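Fatty acid synthase 1, isoform A (Drosophila melanogaster, PDB 6FN6) is a multifunctional enzyme that probably builds long-chain saturated fatty acids from acetyl-CoA and malonyl-CoA with NADPH, here represented by its dehydratase, enoylreductase and ketoreductase part. Local coordinates at residues Val457-Gln462 with Val484-Gln489; Phe494-Leu499 with Leu514-Asp519. All blocks are in the same frame, centred on the assembly; numbering follows the deposited sequence.

In the fold
From the N terminus, the chain leaves strand 454-457 and runs through helix 466-480 into strand 483-489; contact 1 (457-462 with 484-489) closes this loop by pairing its start with the parallel strand that follows the helix. Strand 483-489 then leads through a short loop into helix 496-504, and strand 512-517 follows, closed by contact 2 (494-499 with 514-519). The two loops succeed each other along the chain without nesting or crossing. They meet in the sheet, where strands 483-489 and 512-517 are neighbours: V515 N lies 2.8 Å from V486 O, a probable hydrogen bond. In the pseudo-ketoreductase region, contact 1 thus joins edge strand 454-457 to strand 483-489, and contact 2 packs the start of helix 496-504 on strand 512-517.

Contact 1 (Val457-Gln462 with Val484-Gln489); sequences VVATEQ and VYVVCQ
V457 pairs with V486 in a parallel beta bridge at the edge of the Rossmann-like pseudo-ketoreductase sheet, where strand 454-457 runs beside strand 483-489. The evidence is a ladder of two nearly straight bonds flanking V486: V457 N donates to Y485 O at 2.9 Å, and V487 N donates to V457 O at 3.0 Å with an N-H...O angle of 172°. V487 N approaches its acceptor almost head-on, whereas V457 N comes to Y485 O 20° out of the carbonyl plane.

Tight packing follows on the face carrying V457 and V486. V457 CG2, beside its own backbone N, crosses the V484 side chain and meets V484 CG1 at 3.6 Å. Helix 466-480 covers this same side, with L470 on both V484 and V486 and W466 on A459. The loose part is V458 itself, which points away from strand 483-489, covers little of it and is exposed to solvent; V487 beyond it is still buried, against V456 and F525.

The pairing stops after V457. A459, in the left-handed region, points its CB toward the strand; V486 CG1, anti to its amide nitrogen (chi1 -171°), meets it there, with A459 CB 3.6 Å from V486 CG1.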
loop_
_atom_site.group_PDB
_atom_site.type_symbol
_atom_site.label_atom_id
_atom_site.label_comp_id
_atom_site.label_asym_id
_atom_site.label_seq_id
_atom_site.Cartn_x
_atom_site.Cartn_y
_atom_site.Cartn_z
ATOM N N VAL A 457 41.290 -52.703 56.357
ATOM C CA VAL A 457 42.081 -51.611 55.800
ATOM C C VAL A 457 41.805 -50.336 56.592
ATOM O O VAL A 457 40.655 -50.010 56.883
ATOM C CB VAL A 457 41.783 -51.415 54.305
ATOM C CG1 VAL A 457 42.619 -50.277 53.736
ATOM C CG2 VAL A 457 42.045 -52.702 53.538
ATOM N N VAL A 458 42.869 -49.607 56.913
ATOM C CA VAL A 458 42.798 -48.495 57.858
ATOM C C VAL A 458 42.040 -47.293 57.302
ATOM O O VAL A 458 41.290 -46.648 58.029
ATOM C CB VAL A 458 44.207 -48.064 58.303
ATOM C CG1 VAL A 458 44.119 -47.044 59.432
ATOM C CG2 VAL A 458 45.026 -49.272 58.744
ATOM N N ALA A 459 42.265 -46.972 56.031
ATOM C CA ALA A 459 41.573 -45.859 55.377
ATOM C C ALA A 459 41.611 -44.583 56.217
ATOM O O ALA A 459 40.569 -44.032 56.576
ATOM C CB ALA A 459 40.129 -46.240 55.074
ATOM N N THR A 460 42.818 -44.118 56.520
ATOM C CA THR A 460 43.010 -42.897 57.293
ATOM C C THR A 460 43.788 -41.869 56.473
ATOM O O THR A 460 44.409 -42.212 55.467
ATOM C CB THR A 460 43.756 -43.178 58.614
ATOM O OG1 THR A 460 44.044 -41.943 59.280
ATOM C CG2 THR A 460 45.052 -43.936 58.354
ATOM N N GLU A 461 43.743 -40.610 56.899
ATOM C CA GLU A 461 44.394 -39.532 56.160
ATOM C C GLU A 461 45.875 -39.416 56.511
ATOM O O GLU A 461 46.651 -38.817 55.766
ATOM C CB GLU A 461 43.694 -38.197 56.430
ATOM C CG GLU A 461 43.951 -37.620 57.818
ATOM C CD GLU A 461 43.214 -36.316 58.051
ATOM O OE1 GLU A 461 42.633 -35.778 57.083
ATOM O OE2 GLU A 461 43.214 -35.828 59.202
ATOM N N GLN A 462 46.267 -39.990 57.644
ATOM C CA GLN A 462 47.660 -39.941 58.074
ATOM C C GLN A 462 48.516 -40.828 57.174
ATOM O O GLN A 462 49.714 -40.592 57.014
ATOM C CB GLN A 462 47.787 -40.365 59.540
ATOM C CG GLN A 462 47.452 -41.818 59.814
ATOM C CD GLN A 462 47.480 -42.146 61.294
ATOM O OE1 GLN A 462 48.028 -41.391 62.097
ATOM N NE2 GLN A 462 46.882 -43.273 61.665
ATOM N N VAL A 484 36.878 -57.695 52.463
ATOM C CA VAL A 484 37.689 -56.582 52.943
ATOM C C VAL A 484 36.830 -55.557 53.677
ATOM O O VAL A 484 35.848 -55.051 53.133
ATOM C CB VAL A 484 38.448 -55.919 51.783
ATOM C CG1 VAL A 484 39.320 -54.781 52.293
ATOM C CG2 VAL A 484 39.287 -56.947 51.037
ATOM N N TYR A 485 37.208 -55.255 54.915
ATOM C CA TYR A 485 36.518 -54.239 55.697
ATOM C C TYR A 485 37.305 -52.939 55.662
ATOM O O TYR A 485 38.423 -52.868 56.170
ATOM C CB TYR A 485 36.324 -54.685 57.149
ATOM C CG TYR A 485 35.270 -55.750 57.334
ATOM C CD1 TYR A 485 33.930 -55.414 57.452
ATOM C CD2 TYR A 485 35.618 -57.093 57.408
ATOM C CE1 TYR A 485 32.962 -56.384 57.622
ATOM C CE2 TYR A 485 34.657 -58.069 57.580
ATOM C CZ TYR A 485 33.332 -57.708 57.688
ATOM O OH TYR A 485 32.373 -58.677 57.859
ATOM N N VAL A 486 36.718 -51.915 55.052
ATOM C CA VAL A 486 37.337 -50.601 55.001
ATOM C C VAL A 486 36.825 -49.796 56.185
ATOM O O VAL A 486 35.641 -49.468 56.255
ATOM C CB VAL A 486 37.042 -49.883 53.669
ATOM C CG1 VAL A 486 37.877 -48.619 53.543
ATOM C CG2 VAL A 486 37.291 -50.814 52.488
ATOM N N VAL A 487 37.715 -49.491 57.122
ATOM C CA VAL A 487 37.328 -48.807 58.351
ATOM C C VAL A 487 37.775 -47.354 58.304
ATOM O O VAL A 487 38.955 -47.071 58.139
ATOM C CB VAL A 487 37.914 -49.516 59.587
ATOM C CG1 VAL A 487 37.498 -48.801 60.866
ATOM C CG2 VAL A 487 37.471 -50.969 59.623
ATOM N N CYS A 488 36.825 -46.437 58.447
ATOM C CA CYS A 488 37.126 -45.007 58.426
ATOM C C CYS A 488 36.560 -44.321 59.667
ATOM O O CYS A 488 35.447 -43.795 59.640
ATOM C CB CYS A 488 36.563 -44.355 57.163
ATOM S SG CYS A 488 36.907 -42.584 57.043
ATOM N N GLN A 489 37.325 -44.337 60.755
ATOM C CA GLN A 489 36.854 -43.806 62.030
ATOM C C GLN A 489 37.422 -42.420 62.339
ATOM O O GLN A 489 38.637 -42.236 62.416
ATOM C CB GLN A 489 37.219 -44.769 63.163
ATOM C CG GLN A 489 36.741 -44.319 64.534
ATOM C CD GLN A 489 36.774 -45.432 65.566
ATOM O OE1 GLN A 489 37.176 -46.558 65.274
ATOM N NE2 GLN A 489 36.349 -45.118 66.784
#

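Contact 2 (Phe494-Leu499 with Leu514-Asp519); sequences FGAVGL and LVFVQD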
loop_
_atom_site.group_PDB
_atom_site.type_symbol
_atom_site.label_atom_id
_atom_site.label_comp_id
_atom_site.label_asym_id
_atom_site.label_seq_id
_atom_site.Cartn_x
_atom_site.Cartn_y
_atom_site.Cartn_z
ATOM N N PHE A 494 36.497 -37.171 54.438
ATOM C CA PHE A 494 35.988 -38.440 53.947
ATOM C C PHE A 494 34.495 -38.525 54.209
ATOM O O PHE A 494 34.063 -38.994 55.263
ATOM C CB PHE A 494 36.710 -39.619 54.601
ATOM C CG PHE A 494 38.125 -39.799 54.128
ATOM C CD1 PHE A 494 38.405 -39.994 52.785
ATOM C CD2 PHE A 494 39.175 -39.781 55.028
ATOM C CE1 PHE A 494 39.708 -40.159 52.350
ATOM C CE2 PHE A 494 40.477 -39.946 54.600
ATOM C CZ PHE A 494 40.745 -40.136 53.259
ATOM N N GLY A 495 33.712 -38.035 53.254
ATOM C CA GLY A 495 32.273 -38.184 53.300
ATOM C C GLY A 495 31.925 -39.628 53.020
ATOM O O GLY A 495 32.498 -40.240 52.119
ATOM N N ALA A 496 30.973 -40.168 53.773
ATOM C CA ALA A 496 30.646 -41.583 53.679
ATOM C C ALA A 496 30.127 -41.941 52.286
ATOM O O ALA A 496 30.481 -42.985 51.735
ATOM C CB ALA A 496 29.623 -41.958 54.741
ATOM N N VAL A 497 29.295 -41.073 51.720
ATOM C CA VAL A 497 28.670 -41.342 50.427
ATOM C C VAL A 497 29.721 -41.442 49.326
ATOM O O VAL A 497 29.753 -42.415 48.572
ATOM C CB VAL A 497 27.618 -40.261 50.093
ATOM C CG1 VAL A 497 27.077 -40.432 48.671
ATOM C CG2 VAL A 497 26.479 -40.310 51.101
ATOM N N GLY A 498 30.584 -40.436 49.240
ATOM C CA GLY A 498 31.617 -40.413 48.223
ATOM C C GLY A 498 32.576 -41.579 48.345
ATOM O O GLY A 498 32.905 -42.234 47.355
ATOM N N LEU A 499 33.014 -41.845 49.571
ATOM C CA LEU A 499 33.966 -42.917 49.831
ATOM C C LEU A 499 33.379 -44.274 49.454
ATOM O O LEU A 499 34.083 -45.140 48.939
ATOM C CB LEU A 499 34.386 -42.911 51.299
ATOM C CG LEU A 499 35.463 -43.927 51.693
ATOM C CD1 LEU A 499 36.739 -43.696 50.892
ATOM C CD2 LEU A 499 35.748 -43.879 53.189
ATOM N N LEU A 514 32.156 -51.162 53.937
ATOM C CA LEU A 514 32.526 -49.891 54.558
ATOM C C LEU A 514 31.987 -49.766 55.979
ATOM O O LEU A 514 30.785 -49.886 56.217
ATOM C CB LEU A 514 32.017 -48.720 53.716
ATOM C CG LEU A 514 32.202 -47.324 54.319
ATOM C CD1 LEU A 514 33.670 -47.034 54.592
ATOM C CD2 LEU A 514 31.614 -46.277 53.396
ATOM N N VAL A 515 32.896 -49.512 56.916
ATOM C CA VAL A 515 32.538 -49.279 58.309
ATOM C C VAL A 515 32.907 -47.844 58.671
ATOM O O VAL A 515 34.062 -47.543 58.970
ATOM C CB VAL A 515 33.227 -50.297 59.237
ATOM C CG1 VAL A 515 32.791 -50.098 60.682
ATOM C CG2 VAL A 515 32.920 -51.715 58.779
ATOM N N PHE A 516 31.914 -46.961 58.624
ATOM C CA PHE A 516 32.134 -45.531 58.814
ATOM C C PHE A 516 31.660 -45.079 60.196
ATOM O O PHE A 516 30.480 -45.199 60.525
ATOM C CB PHE A 516 31.407 -44.739 57.723
ATOM C CG PHE A 516 31.861 -43.313 57.603
ATOM C CD1 PHE A 516 31.343 -42.331 58.429
ATOM C CD2 PHE A 516 32.791 -42.954 56.645
ATOM C CE1 PHE A 516 31.759 -41.018 58.312
ATOM C CE2 PHE A 516 33.208 -41.643 56.521
ATOM C CZ PHE A 516 32.691 -40.674 57.354
ATOM N N VAL A 517 32.580 -44.556 60.999
ATOM C CA VAL A 517 32.260 -44.133 62.359
ATOM C C VAL A 517 32.645 -42.672 62.570
ATOM O O VAL A 517 33.826 -42.331 62.609
ATOM C CB VAL A 517 32.963 -45.037 63.394
ATOM C CG1 VAL A 517 32.601 -44.617 64.807
ATOM C CG2 VAL A 517 32.612 -46.501 63.157
ATOM N N GLN A 518 31.640 -41.815 62.725
ATOM C CA GLN A 518 31.877 -40.385 62.889
ATOM C C GLN A 518 32.609 -40.084 64.190
ATOM O O GLN A 518 33.640 -39.414 64.190
ATOM C CB GLN A 518 30.557 -39.611 62.852
ATOM C CG GLN A 518 29.794 -39.729 61.545
ATOM C CD GLN A 518 28.654 -38.732 61.450
ATOM O OE1 GLN A 518 28.386 -37.988 62.394
ATOM N NE2 GLN A 518 27.979 -38.709 60.306
ATOM N N ASP A 519 32.074 -40.586 65.298
ATOM C CA ASP A 519 32.638 -40.298 66.610
ATOM C C ASP A 519 33.954 -41.051 66.783
ATOM O O ASP A 519 33.986 -42.279 66.685
ATOM C CB ASP A 519 31.656 -40.684 67.716
ATOM C CG ASP A 519 31.974 -40.008 69.032
ATOM O OD1 ASP A 519 33.043 -39.369 69.122
ATOM O OD2 ASP A 519 31.161 -40.117 69.975
#
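A496, in the first turn of helix 496-504, sets its methyl group on the ring of F516 from strand 512-517. This is a CH-pi contact: A496 CB stands 3.8 Å from the F516 ring centroid and only 10° off the ring normal, hence over the middle of one face. A496 CA lies over the same face, nearest F516 CE2 at 3.8 Å. With CG anti to the backbone N (chi1 -164°), the F516 side chain extends from the strand to the helix start. Replacing F516 by an alanine is likely to open a gap between strand and helix start and to leave the A496 methyl without this ring face.

The edge of the ring has polar company. F494 O lies close to the ring plane, beside CE2 and CZ, so a carbonyl oxygen faces ring hydrogens rather than the pi cloud.

Apolar contacts between the leucines extend the joint. L499 CD2 and L514 CD1 meet at 4.0 Å as the side chains approach at a slant, and L514 CD2 comes 3.9 Å from A496 O.

Backbone hydrogen bonding fixes the helix itself: L499 N donates to G495 O (3.1 Å), closing the first turn from the N-cap residue G495. On its outer flank the turn meets helix 1072-1090, where S1079 OG also bonds G495 O, whereas C488 and V544 of the neighbouring strands adjoin F516. Helix 496-504 connects the parallel neighbours 483-489 and 512-517 and packs on the sheet they form, as in the beta-alpha-beta units of Rossmann-like folds.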